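Local coordinates for protein galectin-1 (Bufo arenarum, PDB 1GAN) that binds beta-galactosides and other complex carbohydrates as a homodimeric lectin and may regulate cell apoptosis and differentiation, at residues F31-G36 with P119-E124; F42-N47 with I59-K64; S71-G76 with S108-K113. All blocks are in the same frame, centred on the assembly; numbering follows the deposited sequence.

Contact 1. Residues F31-G36 with P119-E124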
loop_
_atom_site.group_PDB
_atom_site.type_symbol
_atom_site.label_atom_id
_atom_site.label_comp_id
_atom_site.label_asym_id
_atom_site.label_seq_id
_atom_site.Cartn_x
_atom_site.Cartn_y
_atom_site.Cartn_z
ATOM N N PHE A 31 5.019 17.664 -1.410
ATOM C CA PHE A 31 4.517 16.309 -1.504
ATOM C C PHE A 31 3.038 16.339 -1.128
ATOM O O PHE A 31 2.581 17.264 -0.446
ATOM C CB PHE A 31 5.339 15.338 -0.632
ATOM C CG PHE A 31 5.107 15.458 0.850
ATOM C CD1 PHE A 31 4.013 14.830 1.457
ATOM C CD2 PHE A 31 6.019 16.137 1.655
ATOM C CE1 PHE A 31 3.830 14.878 2.856
ATOM C CE2 PHE A 31 5.849 16.194 3.055
ATOM C CZ PHE A 31 4.755 15.565 3.655
ATOM N N ALA A 32 2.278 15.361 -1.613
ATOM C CA ALA A 32 0.860 15.300 -1.317
ATOM C C ALA A 32 0.422 13.896 -0.979
ATOM O O ALA A 32 1.031 12.924 -1.447
ATOM C CB ALA A 32 0.070 15.808 -2.506
ATOM N N VAL A 33 -0.590 13.801 -0.113
ATOM C CA VAL A 33 -1.216 12.532 0.261
ATOM C C VAL A 33 -2.658 12.813 -0.129
ATOM O O VAL A 33 -3.201 13.868 0.241
ATOM C CB VAL A 33 -1.167 12.233 1.791
ATOM C CG1 VAL A 33 -1.938 10.959 2.115
ATOM C CG2 VAL A 33 0.245 12.017 2.233
ATOM N N ASN A 34 -3.267 11.916 -0.910
ATOM C CA ASN A 34 -4.656 12.062 -1.349
ATOM C C ASN A 34 -5.519 10.907 -0.836
ATOM O O ASN A 34 -5.140 9.738 -0.916
ATOM C CB ASN A 34 -4.731 12.096 -2.860
ATOM C CG ASN A 34 -3.854 13.175 -3.479
ATOM O OD1 ASN A 34 -4.096 14.360 -3.282
ATOM N ND2 ASN A 34 -2.870 12.771 -4.286
ATOM N N LEU A 35 -6.693 11.227 -0.319
ATOM C CA LEU A 35 -7.615 10.213 0.184
ATOM C C LEU A 35 -8.925 10.458 -0.549
ATOM O O LEU A 35 -9.410 11.572 -0.536
ATOM C CB LEU A 35 -7.848 10.377 1.690
ATOM C CG LEU A 35 -6.798 9.888 2.696
ATOM C CD1 LEU A 35 -7.246 10.223 4.097
ATOM C CD2 LEU A 35 -6.655 8.393 2.602
ATOM N N GLY A 36 -9.507 9.432 -1.164
ATOM C CA GLY A 36 -10.754 9.626 -1.886
ATOM C C GLY A 36 -11.384 8.389 -2.517
ATOM O O GLY A 36 -11.135 7.266 -2.114
ATOM N N PRO A 119 -11.945 4.251 -0.452
ATOM C CA PRO A 119 -11.272 3.192 -1.193
ATOM C C PRO A 119 -9.908 3.501 -1.761
ATOM O O PRO A 119 -9.108 2.588 -1.941
ATOM C CB PRO A 119 -12.249 2.914 -2.323
ATOM C CG PRO A 119 -12.794 4.287 -2.619
ATOM C CD PRO A 119 -13.021 4.875 -1.260
ATOM N N PHE A 120 -9.610 4.769 -1.982
ATOM C CA PHE A 120 -8.359 5.116 -2.623
ATOM C C PHE A 120 -7.429 6.049 -1.853
ATOM O O PHE A 120 -7.868 6.995 -1.193
ATOM C CB PHE A 120 -8.746 5.693 -3.993
ATOM C CG PHE A 120 -7.609 6.253 -4.820
ATOM C CD1 PHE A 120 -7.215 7.583 -4.674
ATOM C CD2 PHE A 120 -7.058 5.502 -5.861
ATOM C CE1 PHE A 120 -6.315 8.154 -5.557
ATOM C CE2 PHE A 120 -6.161 6.064 -6.744
ATOM C CZ PHE A 120 -5.787 7.393 -6.600
ATOM N N LEU A 121 -6.134 5.771 -1.970
ATOM C CA LEU A 121 -5.083 6.588 -1.377
ATOM C C LEU A 121 -3.943 6.687 -2.404
ATOM O O LEU A 121 -3.646 5.723 -3.113
ATOM C CB LEU A 121 -4.542 5.978 -0.058
ATOM C CG LEU A 121 -3.313 6.686 0.578
ATOM C CD1 LEU A 121 -3.422 6.761 2.075
ATOM C CD2 LEU A 121 -1.994 6.019 0.210
ATOM N N SER A 122 -3.338 7.860 -2.525
ATOM C CA SER A 122 -2.202 8.021 -3.409
ATOM C C SER A 122 -1.282 9.047 -2.770
ATOM O O SER A 122 -1.709 9.833 -1.894
ATOM C CB SER A 122 -2.607 8.454 -4.809
ATOM O OG SER A 122 -3.121 9.751 -4.804
ATOM N N LEU A 123 0.003 8.933 -3.108
ATOM C CA LEU A 123 1.038 9.823 -2.600
ATOM C C LEU A 123 1.669 10.427 -3.820
ATOM O O LEU A 123 1.656 9.818 -4.889
ATOM C CB LEU A 123 2.127 9.070 -1.853
ATOM C CG LEU A 123 1.836 8.068 -0.762
ATOM C CD1 LEU A 123 3.139 7.522 -0.246
ATOM C CD2 LEU A 123 1.101 8.727 0.363
ATOM N N GLU A 124 2.212 11.624 -3.644
ATOM C CA GLU A 124 2.906 12.363 -4.686
ATOM C C GLU A 124 4.129 13.043 -4.051
ATOM O O GLU A 124 4.035 13.613 -2.963
ATOM C CB GLU A 124 1.972 13.389 -5.299
ATOM C CG GLU A 124 1.122 12.804 -6.388
ATOM C CD GLU A 124 -0.283 13.361 -6.423
ATOM O OE1 GLU A 124 -0.453 14.581 -6.181
ATOM O OE2 GLU A 124 -1.218 12.565 -6.692
#
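Asn34 reaches across to Ser122 on the adjacent antiparallel strand, its ND2 donating to Ser122 OG at 3.1 Å with the oxygen close to the amide plane. The hydroxyl is turned to this donor because OG lies between the serine's own N and carbonyl carbon (chi1 68°). Glu124, its chain bent at chi2, crosses the asparagine side chain at about a right angle and sets OE2 2.9 Å from Asn34 ND2, with carboxylate and amide planes 45° apart. The far end of the amide, OD1, accepts a hydrogen bond from His45 ND1, which makes Asn34 a second-shell residue behind a galactoside-binding imidazole. Strands 30-35 and 118-124 are neighbours in the six-stranded sheet of the galectin beta-sandwich, the sheet that carries the sugar site. Hydrogen-bonded pairs Ala32-Glu124, Asn34-Ser122 and Gly36-Phe120 join them; Asn34 N to Ser122 O, at 2.8 Å, is nearly straight (172°). On the face away from Asn34, apolar side chains enter the core between the sheets. Val33 and Leu123 extend alongside one another from neighbouring strands, with CG2 of the valine 3.9 Å from CD2 of the leucine. Leu35 and Leu121 cross obliquely and touch through CD2 and CD1 at 3.7 Å. Phe90 and Ile20 of the opposing sheet pack against this group. At Gly36, where the chain turns a corner, Phe120 CB rests 3.4 Å from Gly36 O.

Contact 2. Residues F42-N47 with I59-K64; sequences FLLHFN and IVCNSK. With GAL (beta-D-galactopyranose), chain C.
Strands 44-47 and 59-64 run antiparallel (154°), their axes 4.6 Å apart at closest approach; segments 42-47 and 59-64 form hydrogen-bonded pairs Phe42-Lys64, His45-Asn62 and Asn47-Val60, and a classic beta bulge, Leu43 and Leu44 both lying opposite Leu35 of the neighbouring strand 30-35, shifts the register by one. His45 and Asn62 rise from the same face and hold different hydroxyls of the galactose. His45 NE2 and GAL O4 share a 2.8 Å hydrogen bond, the oxygen lying at the imidazole edge, near the ring plane. Asn62 swings its amide out with CG anti to the backbone N (chi1 -155°), and its ND2 donates almost straight (176°) to GAL O6 at 2.8 Å. ND2 also serves Gly70 O, while Asn62 OD1 takes the backbone N of Ser63 from above its carbonyl plane, so both ends of the amide are held. This face of the hairpin is the floor of the galectin carbohydrate-recognition site. Asn47 OD1, hydrogen-bonded to Arg49 NE, lies 2.9 Å from GAL O4. On the opposite face the Phe46 ring is met obliquely by Ile59 CG2, 3.7 Å from CE2, and, in a sulfur-aromatic contact, by Cys61 SG, 3.9 Å from CD2; Phe107 of the other sheet packs on Phe46 and Cys61, Phe80 on Phe46 and Ile59. Near the bulge Lys64 lies along Phe42, CE 3.6 Å from CD2 of the ring. Its NZ binds Ala39 O and Asp67.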
loop_
_atom_site.group_PDB
_atom_site.type_symbol
_atom_site.label_atom_id
_atom_site.label_comp_id
_atom_site.label_asym_id
_atom_site.label_seq_id
_atom_site.Cartn_x
_atom_site.Cartn_y
_atom_site.Cartn_z
ATOM N N PHE A 42 -11.322 13.515 -4.505
ATOM C CA PHE A 42 -10.556 13.416 -3.258
ATOM C C PHE A 42 -11.339 14.033 -2.116
ATOM O O PHE A 42 -11.863 15.140 -2.250
ATOM C CB PHE A 42 -9.205 14.157 -3.376
ATOM C CG PHE A 42 -8.287 13.615 -4.443
ATOM C CD1 PHE A 42 -8.256 12.261 -4.742
ATOM C CD2 PHE A 42 -7.395 14.456 -5.111
ATOM C CE1 PHE A 42 -7.341 11.743 -5.680
ATOM C CE2 PHE A 42 -6.482 13.948 -6.056
ATOM C CZ PHE A 42 -6.459 12.586 -6.335
ATOM N N LEU A 43 -11.453 13.311 -1.010
ATOM C CA LEU A 43 -12.134 13.813 0.181
ATOM C C LEU A 43 -11.097 14.756 0.814
ATOM O O LEU A 43 -11.408 15.861 1.284
ATOM C CB LEU A 43 -12.467 12.642 1.120
ATOM C CG LEU A 43 -13.536 12.857 2.197
ATOM C CD1 LEU A 43 -14.812 13.298 1.522
ATOM C CD2 LEU A 43 -13.805 11.592 2.987
ATOM N N LEU A 44 -9.839 14.329 0.753
ATOM C CA LEU A 44 -8.751 15.129 1.277
ATOM C C LEU A 44 -7.509 15.038 0.422
ATOM O O LEU A 44 -7.127 13.968 -0.016
ATOM C CB LEU A 44 -8.400 14.726 2.706
ATOM C CG LEU A 44 -7.101 15.327 3.244
ATOM C CD1 LEU A 44 -7.231 16.862 3.247
ATOM C CD2 LEU A 44 -6.807 14.790 4.647
ATOM N N HIS A 45 -6.962 16.196 0.098
ATOM C CA HIS A 45 -5.717 16.316 -0.640
ATOM C C HIS A 45 -4.873 17.150 0.337
ATOM O O HIS A 45 -5.238 18.297 0.648
ATOM C CB HIS A 45 -5.954 17.052 -1.958
ATOM C CG HIS A 45 -4.717 17.647 -2.567
ATOM N ND1 HIS A 45 -3.804 16.909 -3.283
ATOM C CD2 HIS A 45 -4.286 18.931 -2.626
ATOM C CE1 HIS A 45 -2.863 17.706 -3.758
ATOM N NE2 HIS A 45 -3.133 18.939 -3.373
ATOM N N PHE A 46 -3.869 16.502 0.945
ATOM C CA PHE A 46 -2.946 17.114 1.895
ATOM C C PHE A 46 -1.650 17.427 1.144
ATOM O O PHE A 46 -0.884 16.524 0.795
ATOM C CB PHE A 46 -2.698 16.138 3.032
ATOM C CG PHE A 46 -1.624 16.574 3.985
ATOM C CD1 PHE A 46 -0.291 16.218 3.761
ATOM C CD2 PHE A 46 -1.946 17.313 5.127
ATOM C CE1 PHE A 46 0.710 16.583 4.650
ATOM C CE2 PHE A 46 -0.954 17.682 6.025
ATOM C CZ PHE A 46 0.384 17.314 5.784
ATOM N N ASN A 47 -1.383 18.713 0.933
ATOM C CA ASN A 47 -0.227 19.149 0.156
ATOM C C ASN A 47 0.779 19.999 0.955
ATOM O O ASN A 47 0.522 21.158 1.268
ATOM C CB ASN A 47 -0.798 19.921 -1.049
ATOM C CG ASN A 47 0.223 20.259 -2.137
ATOM O OD1 ASN A 47 -0.078 21.071 -3.010
ATOM N ND2 ASN A 47 1.385 19.626 -2.129
ATOM N N ILE A 59 1.160 24.311 4.318
ATOM C CA ILE A 59 0.341 23.150 4.083
ATOM C C ILE A 59 -0.980 23.631 3.530
ATOM O O ILE A 59 -1.604 24.534 4.082
ATOM C CB ILE A 59 0.084 22.343 5.369
ATOM C CG1 ILE A 59 1.386 21.702 5.843
ATOM C CG2 ILE A 59 -0.978 21.272 5.125
ATOM C CD1 ILE A 59 1.268 20.995 7.164
ATOM N N VAL A 60 -1.304 23.135 2.349
ATOM C CA VAL A 60 -2.554 23.434 1.693
ATOM C C VAL A 60 -3.355 22.122 1.662
ATOM O O VAL A 60 -2.837 21.065 1.278
ATOM C CB VAL A 60 -2.334 23.971 0.263
ATOM C CG1 VAL A 60 -3.673 24.288 -0.385
ATOM C CG2 VAL A 60 -1.480 25.214 0.317
ATOM N N CYS A 61 -4.590 22.206 2.134
ATOM C CA CYS A 61 -5.517 21.099 2.187
ATOM C C CYS A 61 -6.724 21.484 1.340
ATOM O O CYS A 61 -7.184 22.637 1.375
ATOM C CB CYS A 61 -5.980 20.865 3.627
ATOM S SG CYS A 61 -4.804 19.972 4.647
ATOM N N ASN A 62 -7.254 20.519 0.597
ATOM C CA ASN A 62 -8.413 20.774 -0.243
ATOM C C ASN A 62 -9.078 19.450 -0.582
ATOM O O ASN A 62 -8.574 18.367 -0.219
ATOM C CB ASN A 62 -7.978 21.495 -1.531
ATOM C CG ASN A 62 -9.103 22.302 -2.153
ATOM O OD1 ASN A 62 -10.235 22.229 -1.704
ATOM N ND2 ASN A 62 -8.797 23.058 -3.203
ATOM N N SER A 63 -10.245 19.534 -1.205
ATOM C CA SER A 63 -10.947 18.358 -1.635
ATOM C C SER A 63 -11.030 18.506 -3.134
ATOM O O SER A 63 -10.715 19.565 -3.672
ATOM C CB SER A 63 -12.339 18.294 -1.019
ATOM O OG SER A 63 -13.075 19.453 -1.307
ATOM N N LYS A 64 -11.348 17.426 -3.828
ATOM C CA LYS A 64 -11.496 17.481 -5.276
ATOM C C LYS A 64 -12.734 16.696 -5.680
ATOM O O LYS A 64 -12.945 15.596 -5.211
ATOM C CB LYS A 64 -10.276 16.933 -5.994
ATOM C CG LYS A 64 -10.226 17.403 -7.449
ATOM C CD LYS A 64 -8.959 16.917 -8.190
ATOM C CE LYS A 64 -8.909 15.399 -8.267
ATOM N NZ LYS A 64 -7.842 14.960 -9.218
HETATM C C1 GAL C . -3.412 23.816 -6.954
HETATM C C2 GAL C . -2.318 22.783 -7.264
HETATM C C3 GAL C . -2.849 21.355 -7.105
HETATM C C4 GAL C . -3.434 21.188 -5.714
HETATM C C5 GAL C . -4.498 22.261 -5.476
HETATM C C6 GAL C . -5.096 22.204 -4.110
HETATM O O2 GAL C . -1.813 22.973 -8.575
HETATM O O3 GAL C . -1.788 20.431 -7.258
HETATM O O4 GAL C . -2.394 21.300 -4.752
HETATM O O5 GAL C . -3.933 23.583 -5.634
HETATM O O6 GAL C . -6.151 23.138 -4.011
#

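Contact 3. Residues S71-G76 with S108-K113; sequences SEQREG and SFPVRK. Unlike the reference sequence in segment 71-76: Gly76 (reference Glu). With NDG (2-acetamido-2-deoxy-alpha-D-glucopyranose), chain B; GAL (beta-D-galactopyranose), chain C.
Arg112 bridges from the loop after strand 106-110 of one sheet to the edge strand of the other: its NH2 donates to Ser71 O at 2.8 Å, tilted from the carbonyl plane. The contact sits along an edge of the galectin beta-sandwich, where strands 68-75 and 106-110 are outermost in the six- and five-stranded sheets. Strands 73-75 and 108-110 run antiparallel (177°) with axes 9.6 Å apart, so side chains must span the gap. The acceptor oxygen is near the guanidinium plane, 14° out of it, and bends at chi2 and chi3 carry the arginine tip across. Ser63 OG takes the NE hydrogen, and Phe109 CZ sits 3.7 Å above one guanidinium face, offset toward the rim. Gln73 stretches out with CG anti to its N (chi1 179°) and runs past Phe109, the two side chains extending from opposite strands. Its CB approaches the ring in plane, at the edge, 3.9 Å from Phe109 CE1. The other side of strand 68-75 looks to the sugars. There Arg74 NH1 forms a 2.6 Å salt bridge with Glu72 OE1, met on the anti side and tilted out of the carboxylate plane. Arg74 NE is paired in turn with Asp55, which helps to fix the guanidinium. Glu72 OE2 faces the glycan and accepts a hydrogen bond from GAL O6 at 2.9 Å, while Arg74 NH2 lies 3.3 Å from the acetyl methyl C8 of NDG.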
loop_
_atom_site.group_PDB
_atom_site.type_symbol
_atom_site.label_atom_id
_atom_site.label_comp_id
_atom_site.label_asym_id
_atom_site.label_seq_id
_atom_site.Cartn_x
_atom_site.Cartn_y
_atom_site.Cartn_z
ATOM N N SER A 71 -12.524 24.415 -1.953
ATOM C CA SER A 71 -12.075 25.562 -1.178
ATOM C C SER A 71 -10.820 25.157 -0.411
ATOM O O SER A 71 -10.855 24.255 0.425
ATOM C CB SER A 71 -13.158 25.979 -0.176
ATOM O OG SER A 71 -14.382 26.356 -0.811
ATOM N N GLU A 72 -9.708 25.817 -0.700
ATOM C CA GLU A 72 -8.461 25.534 -0.031
ATOM C C GLU A 72 -8.499 25.950 1.419
ATOM O O GLU A 72 -9.123 26.943 1.779
ATOM C CB GLU A 72 -7.303 26.291 -0.705
ATOM C CG GLU A 72 -6.743 25.586 -1.923
ATOM C CD GLU A 72 -5.675 26.369 -2.675
ATOM O OE1 GLU A 72 -5.289 27.488 -2.270
ATOM O OE2 GLU A 72 -5.225 25.855 -3.706
ATOM N N GLN A 73 -7.782 25.214 2.248
ATOM C CA GLN A 73 -7.644 25.534 3.656
ATOM C C GLN A 73 -6.131 25.519 3.859
ATOM O O GLN A 73 -5.451 24.621 3.372
ATOM C CB GLN A 73 -8.297 24.464 4.504
ATOM C CG GLN A 73 -8.163 24.724 5.964
ATOM C CD GLN A 73 -8.908 23.711 6.791
ATOM O OE1 GLN A 73 -8.298 22.800 7.387
ATOM N NE2 GLN A 73 -10.241 23.847 6.832
ATOM N N ARG A 74 -5.582 26.542 4.485
ATOM C CA ARG A 74 -4.151 26.583 4.702
ATOM C C ARG A 74 -3.867 26.515 6.182
ATOM O O ARG A 74 -4.685 26.963 6.977
ATOM C CB ARG A 74 -3.567 27.852 4.104
ATOM C CG ARG A 74 -3.599 27.876 2.596
ATOM C CD ARG A 74 -2.723 29.010 2.083
ATOM N NE ARG A 74 -2.294 28.819 0.699
ATOM C CZ ARG A 74 -3.120 28.632 -0.318
ATOM N NH1 ARG A 74 -4.428 28.619 -0.099
ATOM N NH2 ARG A 74 -2.635 28.413 -1.536
ATOM N N GLU A 75 -2.726 25.927 6.541
ATOM C CA GLU A 75 -2.297 25.770 7.933
ATOM C C GLU A 75 -0.912 26.385 8.165
ATOM O O GLU A 75 -0.029 26.297 7.300
ATOM C CB GLU A 75 -2.232 24.293 8.303
ATOM C CG GLU A 75 -3.566 23.588 8.271
ATOM C CD GLU A 75 -4.553 24.130 9.309
ATOM O OE1 GLU A 75 -4.129 24.543 10.419
ATOM O OE2 GLU A 75 -5.767 24.125 9.009
ATOM N N GLY A 76 -0.713 26.929 9.365
ATOM C CA GLY A 76 0.542 27.566 9.730
ATOM C C GLY A 76 1.673 26.619 10.034
ATOM O O GLY A 76 2.796 26.866 9.621
ATOM N N SER A 108 -7.540 19.631 12.029
ATOM C CA SER A 108 -8.630 18.876 11.471
ATOM C C SER A 108 -9.033 19.508 10.147
ATOM O O SER A 108 -8.711 20.668 9.867
ATOM C CB SER A 108 -9.796 18.885 12.449
ATOM O OG SER A 108 -10.325 20.198 12.541
ATOM N N PHE A 109 -9.683 18.710 9.316
ATOM C CA PHE A 109 -10.151 19.162 8.022
ATOM C C PHE A 109 -11.569 18.596 7.909
ATOM O O PHE A 109 -11.792 17.438 8.261
ATOM C CB PHE A 109 -9.241 18.605 6.932
ATOM C CG PHE A 109 -9.591 19.066 5.558
ATOM C CD1 PHE A 109 -9.280 20.352 5.141
ATOM C CD2 PHE A 109 -10.256 18.215 4.681
ATOM C CE1 PHE A 109 -9.632 20.803 3.873
ATOM C CE2 PHE A 109 -10.610 18.648 3.420
ATOM C CZ PHE A 109 -10.299 19.953 3.013
ATOM N N PRO A 110 -12.549 19.418 7.471
ATOM C CA PRO A 110 -13.954 18.985 7.328
ATOM C C PRO A 110 -14.202 17.863 6.326
ATOM O O PRO A 110 -13.550 17.799 5.298
ATOM C CB PRO A 110 -14.668 20.273 6.848
ATOM C CG PRO A 110 -13.617 20.973 6.063
ATOM C CD PRO A 110 -12.381 20.795 6.961
ATOM N N VAL A 111 -15.195 17.026 6.596
ATOM C CA VAL A 111 -15.564 15.941 5.672
ATOM C C VAL A 111 -16.708 16.503 4.816
ATOM O O VAL A 111 -17.823 16.733 5.301
ATOM C CB VAL A 111 -15.979 14.633 6.434
ATOM C CG1 VAL A 111 -16.724 13.678 5.518
ATOM C CG2 VAL A 111 -14.741 13.933 6.961
ATOM N N ARG A 112 -16.408 16.771 3.547
ATOM C CA ARG A 112 -17.396 17.376 2.649
ATOM C C ARG A 112 -18.291 16.384 1.927
ATOM O O ARG A 112 -19.227 16.767 1.231
ATOM C CB ARG A 112 -16.703 18.306 1.661
ATOM C CG ARG A 112 -15.514 19.000 2.287
ATOM C CD ARG A 112 -15.434 20.490 2.025
ATOM N NE ARG A 112 -14.308 20.791 1.155
ATOM C CZ ARG A 112 -13.402 21.743 1.368
ATOM N NH1 ARG A 112 -13.474 22.518 2.436
ATOM N NH2 ARG A 112 -12.411 21.900 0.498
ATOM N N LYS A 113 -18.031 15.104 2.133
ATOM C CA LYS A 113 -18.817 14.081 1.495
ATOM C C LYS A 113 -18.634 12.899 2.403
ATOM O O LYS A 113 -17.524 12.401 2.534
ATOM C CB LYS A 113 -18.245 13.806 0.111
ATOM C CG LYS A 113 -18.908 12.690 -0.668
ATOM C CD LYS A 113 -20.267 13.099 -1.187
ATOM C CE LYS A 113 -20.833 12.052 -2.109
ATOM N NZ LYS A 113 -22.318 12.036 -2.028
HETATM C C1 NDG B . -4.040 29.131 -7.038
HETATM C C2 NDG B . -4.006 28.423 -5.681
HETATM C C3 NDG B . -3.147 27.172 -5.784
HETATM C C4 NDG B . -3.733 26.230 -6.823
HETATM C C5 NDG B . -3.869 26.974 -8.175
HETATM C C6 NDG B . -4.646 26.166 -9.219
HETATM C C7 NDG B . -4.233 30.238 -4.114
HETATM C C8 NDG B . -3.597 31.140 -3.069
HETATM O O5 NDG B . -4.591 28.233 -8.019
HETATM O O3 NDG B . -3.070 26.523 -4.532
HETATM O O4 NDG B . -2.851 25.089 -6.969
HETATM O O6 NDG B . -5.990 25.890 -8.793
HETATM O O7 NDG B . -5.416 30.380 -4.410
HETATM N N2 NDG B . -3.462 29.313 -4.674
HETATM O O1 NDG B . -2.734 29.347 -7.440
HETATM C C1 GAL C . -3.412 23.816 -6.954
HETATM C C2 GAL C . -2.318 22.783 -7.264
HETATM C C3 GAL C . -2.849 21.355 -7.105
HETATM C C4 GAL C . -3.434 21.188 -5.714
HETATM C C5 GAL C . -4.498 22.261 -5.476
HETATM C C6 GAL C . -5.096 22.204 -4.110
HETATM O O2 GAL C . -1.813 22.973 -8.575
HETATM O O3 GAL C . -1.788 20.431 -7.258
HETATM O O4 GAL C . -2.394 21.300 -4.752
HETATM O O5 GAL C . -3.933 23.583 -5.634
HETATM O O6 GAL C . -6.151 23.138 -4.011
#

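From the N terminus, strand 30-35 opens contact 1, which is not closed until 119-124, so the other two contacts both fall within this long loop. Contact 2 closes first, as a short hairpin between 42-47 and 59-64. Contact 3 follows in series, opening at 71-76 and closing at 108-113 after the chain has passed through strands 85-92 and 96-101 of the second sheet. Contacts 1 and 2 adjoin through strands 30-35 and 41-49, with Leu35 O hydrogen-bonded to Leu43 N; contacts 2 and 3 adjoin through strands 58-65 and 68-75, with Cys61 O hydrogen-bonded to Gln73 N. Contacts 1 and 2 thus knit one sheet, and contact 3 joins its edge to the other.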